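Local coordinates for cell division control protein Cdc48 (Mycobacterium smegmatis, PDB 5E7P), which probably binds and hydrolyses ATP, as expected of a AAA-type ATPase with two ATPase modules, and carries bound ADP, at residues E499-P504 against D622-G627; E569-A574 against S580-D585; D588-R593 against A608-E613. One frame throughout, in Å; residues are numbered along the deposited sequence.

Interaction 1 of 3, residues E499-P504 against D622-G627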
loop_
_atom_site.group_PDB
_atom_site.type_symbol
_atom_site.label_atom_id
_atom_site.label_comp_id
_atom_site.label_asym_id
_atom_site.label_seq_id
_atom_site.Cartn_x
_atom_site.Cartn_y
_atom_site.Cartn_z
ATOM N N GLU A 499 19.484 14.333 4.152
ATOM C CA GLU A 499 20.936 14.223 4.243
ATOM C C GLU A 499 21.385 13.043 5.101
ATOM O O GLU A 499 22.416 12.426 4.826
ATOM C CB GLU A 499 21.542 15.531 4.760
ATOM C CG GLU A 499 21.240 16.727 3.865
ATOM C CD GLU A 499 22.012 17.977 4.249
ATOM O OE1 GLU A 499 22.841 17.909 5.183
ATOM O OE2 GLU A 499 21.787 19.029 3.612
ATOM N N ALA A 500 20.609 12.722 6.129
ATOM C CA ALA A 500 20.972 11.645 7.046
ATOM C C ALA A 500 20.525 10.270 6.553
ATOM O O ALA A 500 21.131 9.255 6.896
ATOM C CB ALA A 500 20.412 11.917 8.436
ATOM N N VAL A 501 19.473 10.237 5.745
ATOM C CA VAL A 501 18.883 8.968 5.335
ATOM C C VAL A 501 18.949 8.721 3.830
ATOM O O VAL A 501 19.515 7.723 3.387
ATOM C CB VAL A 501 17.418 8.850 5.811
ATOM C CG1 VAL A 501 16.779 7.581 5.269
ATOM C CG2 VAL A 501 17.353 8.887 7.331
ATOM N N LEU A 502 18.367 9.625 3.047
ATOM C CA LEU A 502 18.287 9.433 1.599
ATOM C C LEU A 502 19.643 9.505 0.894
ATOM O O LEU A 502 19.972 8.634 0.091
ATOM C CB LEU A 502 17.306 10.422 0.968
ATOM C CG LEU A 502 15.836 10.167 1.300
ATOM C CD1 LEU A 502 14.931 11.022 0.420
ATOM C CD2 LEU A 502 15.499 8.693 1.155
ATOM N N TRP A 503 20.418 10.542 1.192
ATOM C CA TRP A 503 21.732 10.722 0.573
ATOM C C TRP A 503 22.675 9.513 0.701
ATOM O O TRP A 503 23.233 9.072 -0.302
ATOM C CB TRP A 503 22.413 11.998 1.083
ATOM C CG TRP A 503 21.912 13.253 0.448
ATOM C CD1 TRP A 503 20.889 13.370 -0.448
ATOM C CD2 TRP A 503 22.418 14.577 0.655
ATOM N NE1 TRP A 503 20.725 14.686 -0.809
ATOM C CE2 TRP A 503 21.654 15.447 -0.147
ATOM C CE3 TRP A 503 23.444 15.110 1.445
ATOM C CZ2 TRP A 503 21.880 16.821 -0.183
ATOM C CZ3 TRP A 503 23.669 16.472 1.405
ATOM C CH2 TRP A 503 22.889 17.314 0.600
ATOM N N PRO A 504 22.863 8.973 1.925
ATOM C CA PRO A 504 23.773 7.822 2.006
ATOM C C PRO A 504 23.269 6.573 1.280
ATOM O O PRO A 504 24.077 5.858 0.685
ATOM C CB PRO A 504 23.881 7.562 3.515
ATOM C CG PRO A 504 22.687 8.214 4.108
ATOM C CD PRO A 504 22.427 9.412 3.264
ATOM N N ASP A 622 24.201 0.265 3.523
ATOM C CA ASP A 622 22.942 0.209 2.791
ATOM C C ASP A 622 21.743 -0.028 3.708
ATOM O O ASP A 622 20.654 -0.360 3.247
ATOM C CB ASP A 622 23.006 -0.862 1.697
ATOM C CG ASP A 622 23.759 -2.107 2.136
ATOM O OD1 ASP A 622 24.021 -2.258 3.349
ATOM O OD2 ASP A 622 24.087 -2.941 1.265
ATOM N N VAL A 623 21.945 0.142 5.011
ATOM C CA VAL A 623 20.846 0.020 5.964
ATOM C C VAL A 623 20.850 1.176 6.957
ATOM O O VAL A 623 21.847 1.418 7.636
ATOM C CB VAL A 623 20.897 -1.315 6.746
ATOM C CG1 VAL A 623 19.760 -1.384 7.749
ATOM C CG2 VAL A 623 20.843 -2.504 5.796
ATOM N N VAL A 624 19.732 1.891 7.035
ATOM C CA VAL A 624 19.575 2.962 8.014
ATOM C C VAL A 624 18.457 2.612 8.988
ATOM O O VAL A 624 17.410 2.102 8.586
ATOM C CB VAL A 624 19.245 4.309 7.344
ATOM C CG1 VAL A 624 19.192 5.419 8.379
ATOM C CG2 VAL A 624 20.269 4.636 6.286
ATOM N N VAL A 625 18.686 2.875 10.270
ATOM C CA VAL A 625 17.665 2.655 11.283
ATOM C C VAL A 625 17.213 3.983 11.885
ATOM O O VAL A 625 18.032 4.814 12.273
ATOM C CB VAL A 625 18.155 1.695 12.393
ATOM C CG1 VAL A 625 19.516 2.137 12.934
ATOM C CG2 VAL A 625 17.119 1.586 13.508
ATOM N N LEU A 626 15.901 4.183 11.944
ATOM C CA LEU A 626 15.342 5.411 12.493
ATOM C C LEU A 626 14.256 5.103 13.517
ATOM O O LEU A 626 13.305 4.377 13.228
ATOM C CB LEU A 626 14.780 6.284 11.368
ATOM C CG LEU A 626 14.217 7.662 11.723
ATOM C CD1 LEU A 626 14.499 8.648 10.592
ATOM C CD2 LEU A 626 12.718 7.599 12.015
ATOM N N GLY A 627 14.401 5.668 14.710
ATOM C CA GLY A 627 13.377 5.566 15.732
ATOM C C GLY A 627 12.638 6.881 15.913
ATOM O O GLY A 627 13.236 7.958 15.818
#

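Interaction 2 of 3, residues E569-A574 against S580-D585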
loop_
_atom_site.group_PDB
_atom_site.type_symbol
_atom_site.label_atom_id
_atom_site.label_comp_id
_atom_site.label_asym_id
_atom_site.label_seq_id
_atom_site.Cartn_x
_atom_site.Cartn_y
_atom_site.Cartn_z
ATOM N N GLU A 569 13.878 -10.884 13.299
ATOM C CA GLU A 569 13.262 -11.089 11.994
ATOM C C GLU A 569 13.275 -9.802 11.176
ATOM O O GLU A 569 13.718 -9.787 10.027
ATOM C CB GLU A 569 11.826 -11.575 12.163
ATOM C CG GLU A 569 11.034 -11.633 10.875
ATOM C CD GLU A 569 9.576 -11.981 11.110
ATOM O OE1 GLU A 569 9.285 -12.725 12.070
ATOM O OE2 GLU A 569 8.718 -11.503 10.342
ATOM N N LEU A 570 12.789 -8.728 11.789
ATOM C CA LEU A 570 12.706 -7.417 11.156
ATOM C C LEU A 570 14.052 -6.958 10.594
ATOM O O LEU A 570 14.150 -6.564 9.432
ATOM C CB LEU A 570 12.179 -6.394 12.166
ATOM C CG LEU A 570 12.276 -4.907 11.820
ATOM C CD1 LEU A 570 11.424 -4.575 10.610
ATOM C CD2 LEU A 570 11.856 -4.072 13.017
ATOM N N PHE A 571 15.087 -7.026 11.422
ATOM C CA PHE A 571 16.413 -6.585 11.013
ATOM C C PHE A 571 17.036 -7.510 9.979
ATOM O O PHE A 571 17.691 -7.046 9.047
ATOM C CB PHE A 571 17.329 -6.413 12.226
ATOM C CG PHE A 571 17.068 -5.151 12.999
ATOM C CD1 PHE A 571 16.103 -5.120 13.993
ATOM C CD2 PHE A 571 17.771 -3.989 12.713
ATOM C CE1 PHE A 571 15.852 -3.953 14.698
ATOM C CE2 PHE A 571 17.526 -2.821 13.413
ATOM C CZ PHE A 571 16.565 -2.803 14.408
ATOM N N ALA A 572 16.819 -8.815 10.136
ATOM C CA ALA A 572 17.322 -9.790 9.172
ATOM C C ALA A 572 16.698 -9.575 7.798
ATOM O O ALA A 572 17.360 -9.759 6.778
ATOM C CB ALA A 572 17.072 -11.219 9.652
ATOM N N ARG A 573 15.426 -9.186 7.775
ATOM C CA ARG A 573 14.761 -8.879 6.513
ATOM C C ARG A 573 15.334 -7.600 5.910
ATOM O O ARG A 573 15.450 -7.472 4.693
ATOM C CB ARG A 573 13.249 -8.730 6.693
ATOM C CG ARG A 573 12.488 -8.713 5.369
ATOM C CD ARG A 573 11.125 -8.044 5.487
ATOM N NE ARG A 573 10.340 -8.579 6.594
ATOM C CZ ARG A 573 10.040 -7.897 7.695
ATOM N NH1 ARG A 573 10.448 -6.644 7.833
ATOM N NH2 ARG A 573 9.323 -8.469 8.654
ATOM N N ALA A 574 15.690 -6.655 6.772
ATOM C CA ALA A 574 16.240 -5.385 6.324
ATOM C C ALA A 574 17.635 -5.581 5.742
ATOM O O ALA A 574 17.957 -5.039 4.685
ATOM C CB ALA A 574 16.270 -4.385 7.473
ATOM N N SER A 580 17.965 -0.513 2.688
ATOM C CA SER A 580 16.795 -0.621 3.552
ATOM C C SER A 580 16.706 0.487 4.591
ATOM O O SER A 580 17.717 0.928 5.139
ATOM C CB SER A 580 16.784 -1.976 4.272
ATOM O OG SER A 580 16.759 -3.058 3.354
ATOM N N LEU A 581 15.480 0.918 4.861
ATOM C CA LEU A 581 15.192 1.794 5.987
ATOM C C LEU A 581 14.436 1.000 7.042
ATOM O O LEU A 581 13.441 0.336 6.740
ATOM C CB LEU A 581 14.351 2.992 5.545
ATOM C CG LEU A 581 13.795 3.878 6.662
ATOM C CD1 LEU A 581 14.920 4.484 7.482
ATOM C CD2 LEU A 581 12.900 4.971 6.094
ATOM N N VAL A 582 14.921 1.063 8.276
ATOM C CA VAL A 582 14.258 0.412 9.394
ATOM C C VAL A 582 13.582 1.463 10.261
ATOM O O VAL A 582 14.246 2.213 10.975
ATOM C CB VAL A 582 15.248 -0.397 10.248
ATOM C CG1 VAL A 582 14.522 -1.072 11.404
ATOM C CG2 VAL A 582 15.949 -1.423 9.395
ATOM N N PHE A 583 12.258 1.519 10.186
ATOM C CA PHE A 583 11.492 2.513 10.927
ATOM C C PHE A 583 10.891 1.910 12.197
ATOM O O PHE A 583 9.965 1.103 12.139
ATOM C CB PHE A 583 10.391 3.106 10.041
ATOM C CG PHE A 583 9.628 4.230 10.685
ATOM C CD1 PHE A 583 10.182 4.966 11.724
ATOM C CD2 PHE A 583 8.348 4.545 10.260
ATOM C CE1 PHE A 583 9.475 5.997 12.321
ATOM C CE2 PHE A 583 7.639 5.578 10.850
ATOM C CZ PHE A 583 8.203 6.305 11.884
ATOM N N LEU A 584 11.433 2.315 13.342
ATOM C CA LEU A 584 10.912 1.907 14.640
ATOM C C LEU A 584 10.087 3.038 15.249
ATOM O O LEU A 584 10.583 3.814 16.068
ATOM C CB LEU A 584 12.059 1.529 15.580
ATOM C CG LEU A 584 13.031 0.456 15.080
ATOM C CD1 LEU A 584 14.187 0.276 16.057
ATOM C CD2 LEU A 584 12.313 -0.865 14.857
ATOM N N ASP A 585 8.830 3.140 14.833
ATOM C CA ASP A 585 7.944 4.161 15.372
ATOM C C ASP A 585 7.527 3.787 16.786
ATOM O O ASP A 585 7.464 2.606 17.124
ATOM C CB ASP A 585 6.713 4.345 14.486
ATOM C CG ASP A 585 5.957 5.621 14.802
ATOM O OD1 ASP A 585 6.543 6.509 15.459
ATOM O OD2 ASP A 585 4.784 5.741 14.393
#

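Interaction 3 of 3, residues D588-R593 against A608-E613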
loop_
_atom_site.group_PDB
_atom_site.type_symbol
_atom_site.label_atom_id
_atom_site.label_comp_id
_atom_site.label_asym_id
_atom_site.label_seq_id
_atom_site.Cartn_x
_atom_site.Cartn_y
_atom_site.Cartn_z
ATOM N N ASP A 588 9.744 4.220 22.169
ATOM C CA ASP A 588 9.689 4.203 23.630
ATOM C C ASP A 588 8.937 2.983 24.166
ATOM O O ASP A 588 9.251 2.471 25.241
ATOM C CB ASP A 588 9.066 5.492 24.172
ATOM C CG ASP A 588 7.695 5.772 23.584
ATOM O OD1 ASP A 588 7.566 5.787 22.340
ATOM O OD2 ASP A 588 6.745 5.971 24.371
ATOM N N ALA A 589 7.942 2.519 23.415
ATOM C CA ALA A 589 7.192 1.332 23.810
ATOM C C ALA A 589 8.000 0.074 23.512
ATOM O O ALA A 589 7.955 -0.900 24.261
ATOM C CB ALA A 589 5.848 1.286 23.099
ATOM N N LEU A 590 8.744 0.108 22.413
ATOM C CA LEU A 590 9.557 -1.027 22.000
ATOM C C LEU A 590 10.733 -1.224 22.951
ATOM O O LEU A 590 11.136 -2.356 23.226
ATOM C CB LEU A 590 10.055 -0.825 20.567
ATOM C CG LEU A 590 10.207 -2.058 19.673
ATOM C CD1 LEU A 590 10.249 -1.641 18.211
ATOM C CD2 LEU A 590 11.450 -2.853 20.030
ATOM N N ALA A 591 11.278 -0.120 23.456
ATOM C CA ALA A 591 12.413 -0.180 24.373
ATOM C C ALA A 591 12.314 0.848 25.500
ATOM O O ALA A 591 13.022 1.855 25.490
ATOM C CB ALA A 591 13.720 -0.010 23.611
ATOM N N PRO A 592 11.432 0.594 26.477
ATOM C CA PRO A 592 11.269 1.502 27.616
ATOM C C PRO A 592 12.403 1.345 28.625
ATOM O O PRO A 592 13.177 0.392 28.539
ATOM C CB PRO A 592 9.951 1.038 28.235
ATOM C CG PRO A 592 9.909 -0.419 27.931
ATOM C CD PRO A 592 10.532 -0.571 26.569
ATOM N N ARG A 593 12.498 2.278 29.566
ATOM C CA ARG A 593 13.525 2.215 30.598
ATOM C C ARG A 593 13.308 1.011 31.504
ATOM O O ARG A 593 12.173 0.594 31.738
ATOM C CB ARG A 593 13.542 3.501 31.427
ATOM C CG ARG A 593 14.165 4.690 30.719
ATOM C CD ARG A 593 14.049 5.954 31.557
ATOM N NE ARG A 593 14.708 7.092 30.923
ATOM C CZ ARG A 593 15.952 7.481 31.187
ATOM N NH1 ARG A 593 16.678 6.827 32.083
ATOM N NH2 ARG A 593 16.467 8.529 30.557
ATOM N N ALA A 608 17.639 -6.091 24.797
ATOM C CA ALA A 608 18.979 -6.637 24.602
ATOM C C ALA A 608 19.161 -7.117 23.167
ATOM O O ALA A 608 20.221 -6.931 22.566
ATOM C CB ALA A 608 19.248 -7.770 25.583
ATOM N N SER A 609 18.117 -7.732 22.619
ATOM C CA SER A 609 18.140 -8.173 21.231
ATOM C C SER A 609 18.180 -6.963 20.306
ATOM O O SER A 609 18.859 -6.976 19.280
ATOM C CB SER A 609 16.919 -9.038 20.915
ATOM O OG SER A 609 16.957 -9.503 19.577
ATOM N N LEU A 610 17.449 -5.918 20.683
ATOM C CA LEU A 610 17.411 -4.687 19.903
ATOM C C LEU A 610 18.793 -4.037 19.833
ATOM O O LEU A 610 19.262 -3.668 18.755
ATOM C CB LEU A 610 16.392 -3.713 20.495
ATOM C CG LEU A 610 16.121 -2.449 19.684
ATOM C CD1 LEU A 610 15.766 -2.814 18.253
ATOM C CD2 LEU A 610 15.006 -1.636 20.326
ATOM N N LEU A 611 19.442 -3.910 20.988
ATOM C CA LEU A 611 20.795 -3.366 21.063
ATOM C C LEU A 611 21.751 -4.179 20.197
ATOM O O LEU A 611 22.603 -3.622 19.504
ATOM C CB LEU A 611 21.289 -3.355 22.513
ATOM C CG LEU A 611 20.519 -2.453 23.480
ATOM C CD1 LEU A 611 21.013 -2.636 24.906
ATOM C CD2 LEU A 611 20.643 -1.003 23.052
ATOM N N THR A 612 21.594 -5.499 20.242
ATOM C CA THR A 612 22.409 -6.406 19.444
ATOM C C THR A 612 22.215 -6.151 17.955
ATOM O O THR A 612 23.182 -6.085 17.198
ATOM C CB THR A 612 22.076 -7.886 19.750
ATOM O OG1 THR A 612 22.273 -8.146 21.146
ATOM C CG2 THR A 612 22.959 -8.819 18.930
ATOM N N GLU A 613 20.959 -6.005 17.541
ATOM C CA GLU A 613 20.644 -5.756 16.139
ATOM C C GLU A 613 21.131 -4.380 15.687
ATOM O O GLU A 613 21.633 -4.228 14.572
ATOM C CB GLU A 613 19.142 -5.901 15.887
ATOM C CG GLU A 613 18.611 -7.305 16.121
ATOM C CD GLU A 613 19.333 -8.347 15.288
ATOM O OE1 GLU A 613 20.065 -9.176 15.870
ATOM O OE2 GLU A 613 19.166 -8.340 14.050
#

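Interaction 1 of 3, residues E499-P504 against D622-G627
Val501 and Val624 hold the same side-chain rotation: CG1 lies anti to the backbone N in each (chi1 175° and -176°), which leaves CG2 beside that N. The touching branches nevertheless differ. Val501, on helix 491-506, uses CG2, and Val624, on strand 623-629, uses CG1; the two methyls stand 4.1 Å apart, with the side chains meeting at a slant. The same Val501 CG2 also reaches Leu626 CD1 at 4.3 Å, so one methyl of the helix serves two residues on one face of the strand. Val625, between them in sequence, points away from the helix, and its side chain touches Leu584 of strand 580-585.

The helix has a wider, pi-type turn at 499-502 and a kink where the ring nitrogen of Pro504 makes no bond to the turn before. Its outer side is different in character: Trp503 is exposed, with Glu499 CG lying 3.5 Å above one face of the indole, toward the rim, and Glu499 OE1 pairs with Arg495. The inner side is apolar. Leu539 of helix 534-539 joins Val501, while Leu505 and Pro519 also touch Val624.

This is helix-on-sheet packing in the second ATPase module, a RecA-like P-loop fold, with the strand hydrogen-bonded to strand 580-585 beside it. The helix packs on part of one face of the central sheet, beside helix 534-539. No hydrogen bond or charge pair crosses between the two segments. Attachment rests on dispersion and on the burial of methyl groups, so their fit probably depends on the shapes of those groups.

Interaction 2 of 3, residues E569-A574 against S580-D585
Leu570, Phe571 and Ala574 of helix 563-576 lie against Val582 and Leu584 of strand 580-585, the helix and second strand of a beta-alpha-beta crossover from strand 546-551 in the P-loop ATPase fold. Helix and strand run nearly antiparallel, at 160°, with their axes 9.0 Å apart. The strand has the hydrophobic run ending in Asp585 that marks a Walker B motif.

The closest apolar approach is Ala574 CB to Val582 CG2, 3.5 Å. The other branch, Val582 CG1, lies over one face of the Phe571 ring, 4.0 Å from CE2, and the two side chains cross at about a right angle. Leu584 straddles two neighbours: CD1 comes to the ring edge near CZ, and CD2 lies 3.7 Å from Leu570 CD2.

By contrast, away from the strand Glu569 and Ala572 are partly exposed. On the helix flank the buried Arg573 pairs through NH2 with Glu569 OE2 at 3.5 Å. Both charged residues also reach the first ATPase module, Glu569 through Arg378 and Arg573 through Glu386.

At the start of the strand Ser580, with OG beside its backbone N (chi1 -59°), donates to Ala574 O: OG lies 2.7 Å from that oxygen, in the carbonyl plane and on a lone pair.

Interaction 3 of 3, residues D588-R593 against A608-E613
Ala608 O, two residues before the Leu610 that makes the contact, is gripped twice by Thr612. The side-chain OG1 of Thr612 donates to Ala608 O at 2.8 Å, tilted 28° from the carbonyl plane, while the backbone N of Thr612 reaches the same oxygen at 3.1 Å from the opposite face. The hydroxyl is thus folded back on its own helix, on a side turned away from residues 588-593.

Within residues 608-613, Leu610 alone does the touching. Its CG is anti to the backbone N (chi1 -173°), and its CD2 methyl reaches two partners, Leu590 CD2 at 3.8 Å and Ala591 CB at 3.9 Å. Leu590 comes in at a slant from the end of the short helix 587-590; Ala591 is where the chain leaves helical geometry, and its backbone is bonded to Asp636. Val606 and Val607 of helix 602-617 widen the apolar patch, one against Leu590 and the other against Ala591.

The contact joins the helix turn just beyond the Walker B strand to helix 602-617, away from the annotated nucleotide-binding residues. Only carbon meets carbon between the two segments, with 100 Å² buried, both sides summed. Since Leu610 CD2 serves both partners, this small apolar contact hangs on a single methyl.

All three contacts belong to the second ATPase module; interactions 1 and 2 share its sheet, and interaction 3 joins helical parts that pack beside it. Interactions 1 and 2, centres 12 Å apart, are joined directly by their neighbouring strands: Val624 O and Val582 N are 2.7 Å apart, as are Leu626 N and Val582 O, probable hydrogen bonds. Interactions 2 and 3, centres 13 Å apart, meet through side chains, with Phe571 CE1 3.7 Å from Leu610 CD1. Interactions 1 and 3 do not touch. The side chains of Leu626 and Leu584 lie about 11 and 13 Å from a bound ADP, while Asp585, ending interaction 2's strand, touches the ADP-binding Lys532; interaction 3 is away from the site.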